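Local atomic coordinates of alanine racemase, biosynthetic (Pseudomonas aeruginosa PAO1, PDB entry 6A2F), a protein that is a dimeric member of the alanine racemase family, joining a TIM-barrel domain that carries a pyridoxal phosphate cofactor to a C-terminal domain rich in beta strands. Residues S158-A163 against P169-Q174; F56-A59 against E63-E66; E80-F83 against E87-L90. One frame throughout, in Å; residues are numbered along the deposited sequence.

Overall arrangement
In all three contacts of this TIM-barrel domain, a side chain of the following helix (Gln174, Glu63 or Glu87) is hydrogen-bonded to the backbone of the loop that leaves a strand. All belong to the N-terminal, TIM-barrel domain and touch the second subunit. Contacts 2 and 3 are neighbours, with centres about 12 Å apart; they meet at Ala59 O, 3.8 Å from both Glu80 OE2 and Phe83 CZ. Contact 1 stands apart, its centre about 25 Å from that of contact 2 and about 27 Å from that of contact 3. Even so, the side chains of His159 in contact 1 and Ala59 in contact 2 each come within about 5 Å of a bound D-lysine, against about 9 Å for Phe83 in contact 3.

Contact 1 (S158-A163 against P169-Q174); sequences SHFACA and PLTEQQ
Gln174 reaches from helix 169-179 of the TIM barrel to the backbone of His159-Ala161, in the loop that leaves strand 151-157. Its chain is extended beyond CG (chi2 -170°), which carries the amide far enough to use both ends. Gln174 OE1 accepts the N-H of Ala161 at 2.9 Å, in the carbonyl plane and on a lone pair. Gln174 NE2 lies 2.8 Å from His159 O, but that bond is bent (128° at the hydrogen) and weak; NE2 has a second partner in Ser126 OG. The Phe160 ring stands nearly upright to this amide, the planes 86° apart, with Gln174 OE1 at its edge. Thr171 closes on the same ring: its CG2 comes to 3.8 Å from Phe160 CE1, and helix 194-199 adds Ala196 to the ring's surroundings. On the apolar side, Leu170 CD2 touches Ala161 CB at 3.9 Å. The loop also faces the second subunit, where His159 NE2 is hydrogen-bonded to Tyr254, a residue of a D-lysine pocket. Between loop and helix sits water 1, which takes the N-H of Cys162, gives a hydrogen to Gln174 OE1 at 2.7 Å, and pairs with Thr171 OG1 at 3.0 Å.

Contact 2 (F56-A59 against E63-E66); sequences FAVA and EAAE
Val58, the last residue of strand 55-58, and Glu63, early in helix 61-70, bring their CA atoms to 6.1 Å, the nearest such pair, and Ala64 stays almost as close before the helix draws off. Glu63 does most of the reaching. Its chain runs out fully extended past CG (chi2 176°), alongside Val58 but in the opposite sense, until the carboxylate arrives at the start of the loop. There Glu63 OE1 accepts the N-H of Ala59 at 2.8 Å; the bond is almost straight (168°), and the donor approaches nearly in line with the C-O bond. The aliphatic part of the same side chain is used as well, for Glu63 CB rests 3.7 Å from Val58 CB. Strand, helix and the following strand 75-78 make up one beta-alpha-beta unit of the TIM barrel, and Ile76 of that second strand touches both Val58 and Ala64. With CG2 of Val58 between its own backbone N and carbonyl carbon, this branch faces the helix and meets Ala64 CB at 3.7 Å; CG1 turns to Glu63 CB instead, at 3.8 Å. The other carboxylate oxygen, Glu63 OE2, receives the N-H of Ala35, next to the cofactor-bearing Lys34, and forms a salt bridge with Arg351 of the second subunit.

Contact 3 (E80-F83 against E87-L90); sequences EGCF and EYAL
Cys82 lies over one face of the Tyr88 ring, its CB 3.8 Å from the ring centroid in a CH-pi contact that is displaced toward the rim. The sulfur covers the same face: with SG anti to the carbonyl carbon (chi1 -66°), it sits 4.0 Å from the Tyr88 ring centroid, a sulfur-aromatic contact. Two waters tie the phenol to the loop backbone, water 3 joining Tyr88 OH to Cys82 N and water 4 joining Tyr88 OH to Cys82 O. The tyrosine is also packed against Ala108 and Phe109 of helix 103-112. Here the loop after strand 75-78 of the TIM barrel folds onto helix 87-93, and Glu87 supplies the direct polar link. Glu87 OE2 accepts the N-H of Phe83 at 2.9 Å, the donor standing well above the carboxylate plane, 62° out of it. Glu87 OE1 sits instead in the plane of the Phe83 ring, at its edge, 3.8 Å from CD2; the ring and carboxylate planes are 81° apart. OE1 also takes a hydrogen bond from the N-terminal Met1 of the second subunit, while water 2 lies 3.0 Å from Glu87 OE2 and 2.7 Å from Gly81 O.

Contact 1 (S158-A163 against P169-Q174)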
loop_
_atom_site.group_PDB
_atom_site.type_symbol
_atom_site.label_atom_id
_atom_site.label_comp_id
_atom_site.label_asym_id
_atom_site.label_seq_id
_atom_site.Cartn_x
_atom_site.Cartn_y
_atom_site.Cartn_z
ATOM N N SER A 158 9.613 -14.375 -22.512
ATOM C CA SER A 158 9.931 -15.026 -21.249
ATOM C C SER A 158 10.507 -13.992 -20.290
ATOM O O SER A 158 10.815 -12.867 -20.693
ATOM C CB SER A 158 10.905 -16.186 -21.454
ATOM O OG SER A 158 10.783 -17.133 -20.409
ATOM N N HIS A 159 10.656 -14.373 -19.028
ATOM C CA HIS A 159 11.015 -13.428 -17.977
ATOM C C HIS A 159 11.984 -14.069 -16.976
ATOM O O HIS A 159 11.754 -15.192 -16.524
ATOM C CB HIS A 159 9.737 -12.941 -17.276
ATOM C CG HIS A 159 9.953 -11.812 -16.316
ATOM N ND1 HIS A 159 10.160 -10.512 -16.726
ATOM C CD2 HIS A 159 9.974 -11.786 -14.962
ATOM C CE1 HIS A 159 10.307 -9.736 -15.667
ATOM N NE2 HIS A 159 10.199 -10.486 -14.583
ATOM N N PHE A 160 13.061 -13.349 -16.648
ATOM C CA PHE A 160 14.105 -13.828 -15.728
ATOM C C PHE A 160 13.645 -13.823 -14.278
ATOM O O PHE A 160 12.830 -12.988 -13.890
ATOM C CB PHE A 160 15.352 -12.944 -15.816
ATOM C CG PHE A 160 16.184 -13.161 -17.048
ATOM C CD1 PHE A 160 16.793 -14.389 -17.296
ATOM C CD2 PHE A 160 16.399 -12.116 -17.944
ATOM C CE1 PHE A 160 17.581 -14.577 -18.421
ATOM C CE2 PHE A 160 17.188 -12.299 -19.071
ATOM C CZ PHE A 160 17.779 -13.529 -19.311
ATOM N N ALA A 161 14.190 -14.734 -13.475
ATOM C CA ALA A 161 13.888 -14.784 -12.036
ATOM C C ALA A 161 14.959 -14.122 -11.157
ATOM O O ALA A 161 14.678 -13.715 -10.027
ATOM C CB ALA A 161 13.654 -16.225 -11.590
ATOM N N CYS A 162 16.183 -14.032 -11.673
ATOM C CA CYS A 162 17.325 -13.609 -10.861
ATOM C C CYS A 162 18.297 -12.699 -11.609
ATOM O O CYS A 162 19.467 -12.589 -11.224
ATOM C CB CYS A 162 18.093 -14.824 -10.328
ATOM S SG CYS A 162 17.107 -16.096 -9.514
ATOM N N ALA A 163 17.821 -12.044 -12.663
ATOM C CA ALA A 163 18.654 -11.110 -13.418
ATOM C C ALA A 163 19.178 -9.954 -12.552
ATOM O O ALA A 163 20.095 -9.238 -12.957
ATOM C CB ALA A 163 17.902 -10.583 -14.632
ATOM N N PRO A 169 23.206 -18.877 -11.656
ATOM C CA PRO A 169 23.110 -20.058 -12.521
ATOM C C PRO A 169 21.811 -20.138 -13.335
ATOM O O PRO A 169 21.853 -20.497 -14.515
ATOM C CB PRO A 169 23.197 -21.239 -11.533
ATOM C CG PRO A 169 23.173 -20.642 -10.156
ATOM C CD PRO A 169 23.679 -19.242 -10.308
ATOM N N LEU A 170 20.682 -19.795 -12.713
ATOM C CA LEU A 170 19.364 -19.886 -13.357
ATOM C C LEU A 170 19.200 -18.937 -14.552
ATOM O O LEU A 170 18.468 -19.248 -15.498
ATOM C CB LEU A 170 18.244 -19.669 -12.331
ATOM C CG LEU A 170 16.785 -19.865 -12.764
ATOM C CD1 LEU A 170 16.506 -21.304 -13.183
ATOM C CD2 LEU A 170 15.846 -19.439 -11.647
ATOM N N THR A 171 19.884 -17.793 -14.496
ATOM C CA THR A 171 19.891 -16.814 -15.587
ATOM C C THR A 171 20.404 -17.431 -16.890
ATOM O O THR A 171 19.830 -17.196 -17.956
ATOM C CB THR A 171 20.730 -15.567 -15.218
ATOM O OG1 THR A 171 20.192 -14.965 -14.036
ATOM C CG2 THR A 171 20.725 -14.536 -16.342
ATOM N N GLU A 172 21.479 -18.218 -16.795
ATOM C CA GLU A 172 22.033 -18.921 -17.957
ATOM C C GLU A 172 21.074 -20.003 -18.451
ATOM O O GLU A 172 20.843 -20.129 -19.656
ATOM C CB GLU A 172 23.426 -19.502 -17.646
ATOM C CG GLU A 172 24.166 -20.118 -18.836
ATOM C CD GLU A 172 24.396 -19.147 -19.992
ATOM O OE1 GLU A 172 24.293 -19.575 -21.163
ATOM O OE2 GLU A 172 24.679 -17.953 -19.744
ATOM N N GLN A 173 20.510 -20.764 -17.513
ATOM C CA GLN A 173 19.506 -21.781 -17.824
ATOM C C GLN A 173 18.318 -21.191 -18.577
ATOM O O GLN A 173 17.842 -21.787 -19.543
ATOM C CB GLN A 173 18.983 -22.444 -16.551
ATOM C CG GLN A 173 19.861 -23.531 -15.967
ATOM C CD GLN A 173 19.199 -24.212 -14.780
ATOM O OE1 GLN A 173 18.045 -24.647 -14.858
ATOM N NE2 GLN A 173 19.926 -24.301 -13.670
ATOM N N GLN A 174 17.841 -20.032 -18.115
ATOM C CA GLN A 174 16.664 -19.379 -18.695
ATOM C C GLN A 174 16.947 -18.873 -20.102
ATOM O O GLN A 174 16.094 -18.959 -20.986
ATOM C CB GLN A 174 16.177 -18.233 -17.800
ATOM C CG GLN A 174 15.461 -18.691 -16.541
ATOM C CD GLN A 174 14.778 -17.556 -15.808
ATOM O OE1 GLN A 174 15.372 -16.910 -14.945
ATOM N NE2 GLN A 174 13.516 -17.314 -16.141
HETATM O O HOH W 1 17.200 -15.172 -14.047
#

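Contact 2 (F56-A59 against E63-E66)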
loop_
_atom_site.group_PDB
_atom_site.type_symbol
_atom_site.label_atom_id
_atom_site.label_comp_id
_atom_site.label_asym_id
_atom_site.label_seq_id
_atom_site.Cartn_x
_atom_site.Cartn_y
_atom_site.Cartn_z
ATOM N N PHE A 56 3.758 0.306 -25.150
ATOM C CA PHE A 56 3.469 0.244 -23.719
ATOM C C PHE A 56 3.118 -1.167 -23.280
ATOM O O PHE A 56 2.489 -1.915 -24.026
ATOM C CB PHE A 56 2.328 1.199 -23.361
ATOM C CG PHE A 56 2.647 2.642 -23.610
ATOM C CD1 PHE A 56 3.382 3.375 -22.686
ATOM C CD2 PHE A 56 2.215 3.271 -24.771
ATOM C CE1 PHE A 56 3.682 4.707 -22.914
ATOM C CE2 PHE A 56 2.510 4.607 -25.007
ATOM C CZ PHE A 56 3.243 5.325 -24.078
ATOM N N ALA A 57 3.528 -1.520 -22.066
ATOM C CA ALA A 57 3.166 -2.805 -21.473
ATOM C C ALA A 57 2.442 -2.602 -20.138
ATOM O O ALA A 57 2.878 -1.811 -19.290
ATOM C CB ALA A 57 4.399 -3.677 -21.291
ATOM N N VAL A 58 1.328 -3.315 -19.972
ATOM C CA VAL A 58 0.513 -3.256 -18.751
ATOM C C VAL A 58 0.168 -4.660 -18.240
ATOM O O VAL A 58 0.440 -5.655 -18.914
ATOM C CB VAL A 58 -0.777 -2.431 -18.960
ATOM C CG1 VAL A 58 -0.456 -0.952 -19.166
ATOM C CG2 VAL A 58 -1.600 -2.990 -20.118
ATOM N N ALA A 59 -0.443 -4.728 -17.056
ATOM C CA ALA A 59 -0.753 -6.001 -16.392
ATOM C C ALA A 59 -2.170 -6.564 -16.647
ATOM O O ALA A 59 -2.426 -7.753 -16.401
ATOM C CB ALA A 59 -0.500 -5.871 -14.896
ATOM N N GLU A 63 -6.016 -1.433 -17.324
ATOM C CA GLU A 63 -4.858 -0.555 -17.530
ATOM C C GLU A 63 -4.646 -0.238 -18.998
ATOM O O GLU A 63 -4.341 0.902 -19.357
ATOM C CB GLU A 63 -3.593 -1.180 -16.956
ATOM C CG GLU A 63 -3.547 -1.201 -15.440
ATOM C CD GLU A 63 -2.320 -1.910 -14.908
ATOM O OE1 GLU A 63 -1.542 -2.466 -15.719
ATOM O OE2 GLU A 63 -2.138 -1.918 -13.675
ATOM N N ALA A 64 -4.814 -1.255 -19.840
ATOM C CA ALA A 64 -4.672 -1.110 -21.281
ATOM C C ALA A 64 -5.702 -0.131 -21.851
ATOM O O ALA A 64 -5.386 0.654 -22.748
ATOM C CB ALA A 64 -4.781 -2.469 -21.965
ATOM N N ALA A 65 -6.922 -0.177 -21.316
ATOM C CA ALA A 65 -8.002 0.709 -21.760
ATOM C C ALA A 65 -7.662 2.165 -21.482
ATOM O O ALA A 65 -7.939 3.036 -22.302
ATOM C CB ALA A 65 -9.319 0.329 -21.097
ATOM N N GLU A 66 -7.059 2.410 -20.318
ATOM C CA GLU A 66 -6.573 3.730 -19.945
ATOM C C GLU A 66 -5.480 4.211 -20.907
ATOM O O GLU A 66 -5.505 5.364 -21.343
ATOM C CB GLU A 66 -6.069 3.727 -18.499
ATOM C CG GLU A 66 -5.613 5.090 -17.999
ATOM C CD GLU A 66 -5.141 5.084 -16.552
ATOM O OE1 GLU A 66 -5.097 6.180 -15.954
ATOM O OE2 GLU A 66 -4.811 4.002 -16.007
#

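Contact 3 (E80-F83 against E87-L90)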
loop_
_atom_site.group_PDB
_atom_site.type_symbol
_atom_site.label_atom_id
_atom_site.label_comp_id
_atom_site.label_asym_id
_atom_site.label_seq_id
_atom_site.Cartn_x
_atom_site.Cartn_y
_atom_site.Cartn_z
ATOM N N GLU A 80 0.050 -10.430 -19.012
ATOM C CA GLU A 80 -0.539 -11.678 -18.529
ATOM C C GLU A 80 -1.634 -12.190 -19.463
ATOM O O GLU A 80 -2.280 -13.197 -19.170
ATOM C CB GLU A 80 -1.103 -11.498 -17.116
ATOM C CG GLU A 80 -0.065 -11.130 -16.065
ATOM C CD GLU A 80 -0.695 -10.702 -14.749
ATOM O OE1 GLU A 80 -1.716 -11.311 -14.345
ATOM O OE2 GLU A 80 -0.166 -9.756 -14.117
ATOM N N GLY A 81 -1.833 -11.495 -20.583
ATOM C CA GLY A 81 -2.917 -11.800 -21.510
ATOM C C GLY A 81 -4.287 -11.515 -20.917
ATOM O O GLY A 81 -4.412 -10.776 -19.933
ATOM N N CYS A 82 -5.314 -12.109 -21.520
ATOM C CA CYS A 82 -6.688 -11.975 -21.047
ATOM C C CYS A 82 -7.005 -13.001 -19.961
ATOM O O CYS A 82 -6.617 -14.170 -20.068
ATOM C CB CYS A 82 -7.673 -12.122 -22.212
ATOM S SG CYS A 82 -7.572 -10.798 -23.438
ATOM N N PHE A 83 -7.731 -12.557 -18.935
ATOM C CA PHE A 83 -8.072 -13.385 -17.776
ATOM C C PHE A 83 -9.323 -14.235 -17.976
ATOM O O PHE A 83 -9.450 -15.297 -17.369
ATOM C CB PHE A 83 -8.255 -12.512 -16.532
ATOM C CG PHE A 83 -6.995 -11.841 -16.073
ATOM C CD1 PHE A 83 -6.065 -12.532 -15.302
ATOM C CD2 PHE A 83 -6.734 -10.515 -16.414
ATOM C CE1 PHE A 83 -4.899 -11.911 -14.881
ATOM C CE2 PHE A 83 -5.570 -9.894 -15.994
ATOM C CZ PHE A 83 -4.652 -10.591 -15.227
ATOM N N GLU A 87 -13.142 -10.993 -22.166
ATOM C CA GLU A 87 -12.168 -9.923 -22.367
ATOM C C GLU A 87 -11.738 -9.756 -23.825
ATOM O O GLU A 87 -11.477 -8.638 -24.273
ATOM C CB GLU A 87 -10.942 -10.114 -21.463
ATOM C CG GLU A 87 -11.205 -9.758 -20.007
ATOM C CD GLU A 87 -9.960 -9.767 -19.135
ATOM O OE1 GLU A 87 -10.112 -9.610 -17.909
ATOM O OE2 GLU A 87 -8.836 -9.927 -19.652
ATOM N N TYR A 88 -11.689 -10.859 -24.567
ATOM C CA TYR A 88 -11.145 -10.845 -25.932
ATOM C C TYR A 88 -11.793 -9.850 -26.887
ATOM O O TYR A 88 -11.082 -9.148 -27.613
ATOM C CB TYR A 88 -11.122 -12.254 -26.531
ATOM C CG TYR A 88 -10.118 -13.147 -25.838
ATOM C CD1 TYR A 88 -8.754 -13.058 -26.132
ATOM C CD2 TYR A 88 -10.529 -14.061 -24.864
ATOM C CE1 TYR A 88 -7.829 -13.863 -25.487
ATOM C CE2 TYR A 88 -9.612 -14.872 -24.216
ATOM C CZ TYR A 88 -8.267 -14.769 -24.530
ATOM O OH TYR A 88 -7.360 -15.570 -23.882
ATOM N N ALA A 89 -13.125 -9.773 -26.873
ATOM C CA ALA A 89 -13.846 -8.797 -27.704
ATOM C C ALA A 89 -13.390 -7.360 -27.415
ATOM O O ALA A 89 -13.205 -6.567 -28.340
ATOM C CB ALA A 89 -15.353 -8.939 -27.536
ATOM N N LEU A 90 -13.192 -7.038 -26.136
ATOM C CA LEU A 90 -12.696 -5.718 -25.754
ATOM C C LEU A 90 -11.222 -5.512 -26.134
ATOM O O LEU A 90 -10.852 -4.438 -26.605
ATOM C CB LEU A 90 -12.930 -5.437 -24.265
ATOM C CG LEU A 90 -12.591 -4.028 -23.755
ATOM C CD1 LEU A 90 -13.114 -2.905 -24.654
ATOM C CD2 LEU A 90 -13.108 -3.851 -22.335
HETATM O O HOH W 2 -6.133 -8.686 -19.507
HETATM O O HOH W 3 -4.888 -13.932 -23.820
HETATM O O HOH W 4 -8.289 -16.343 -21.481
#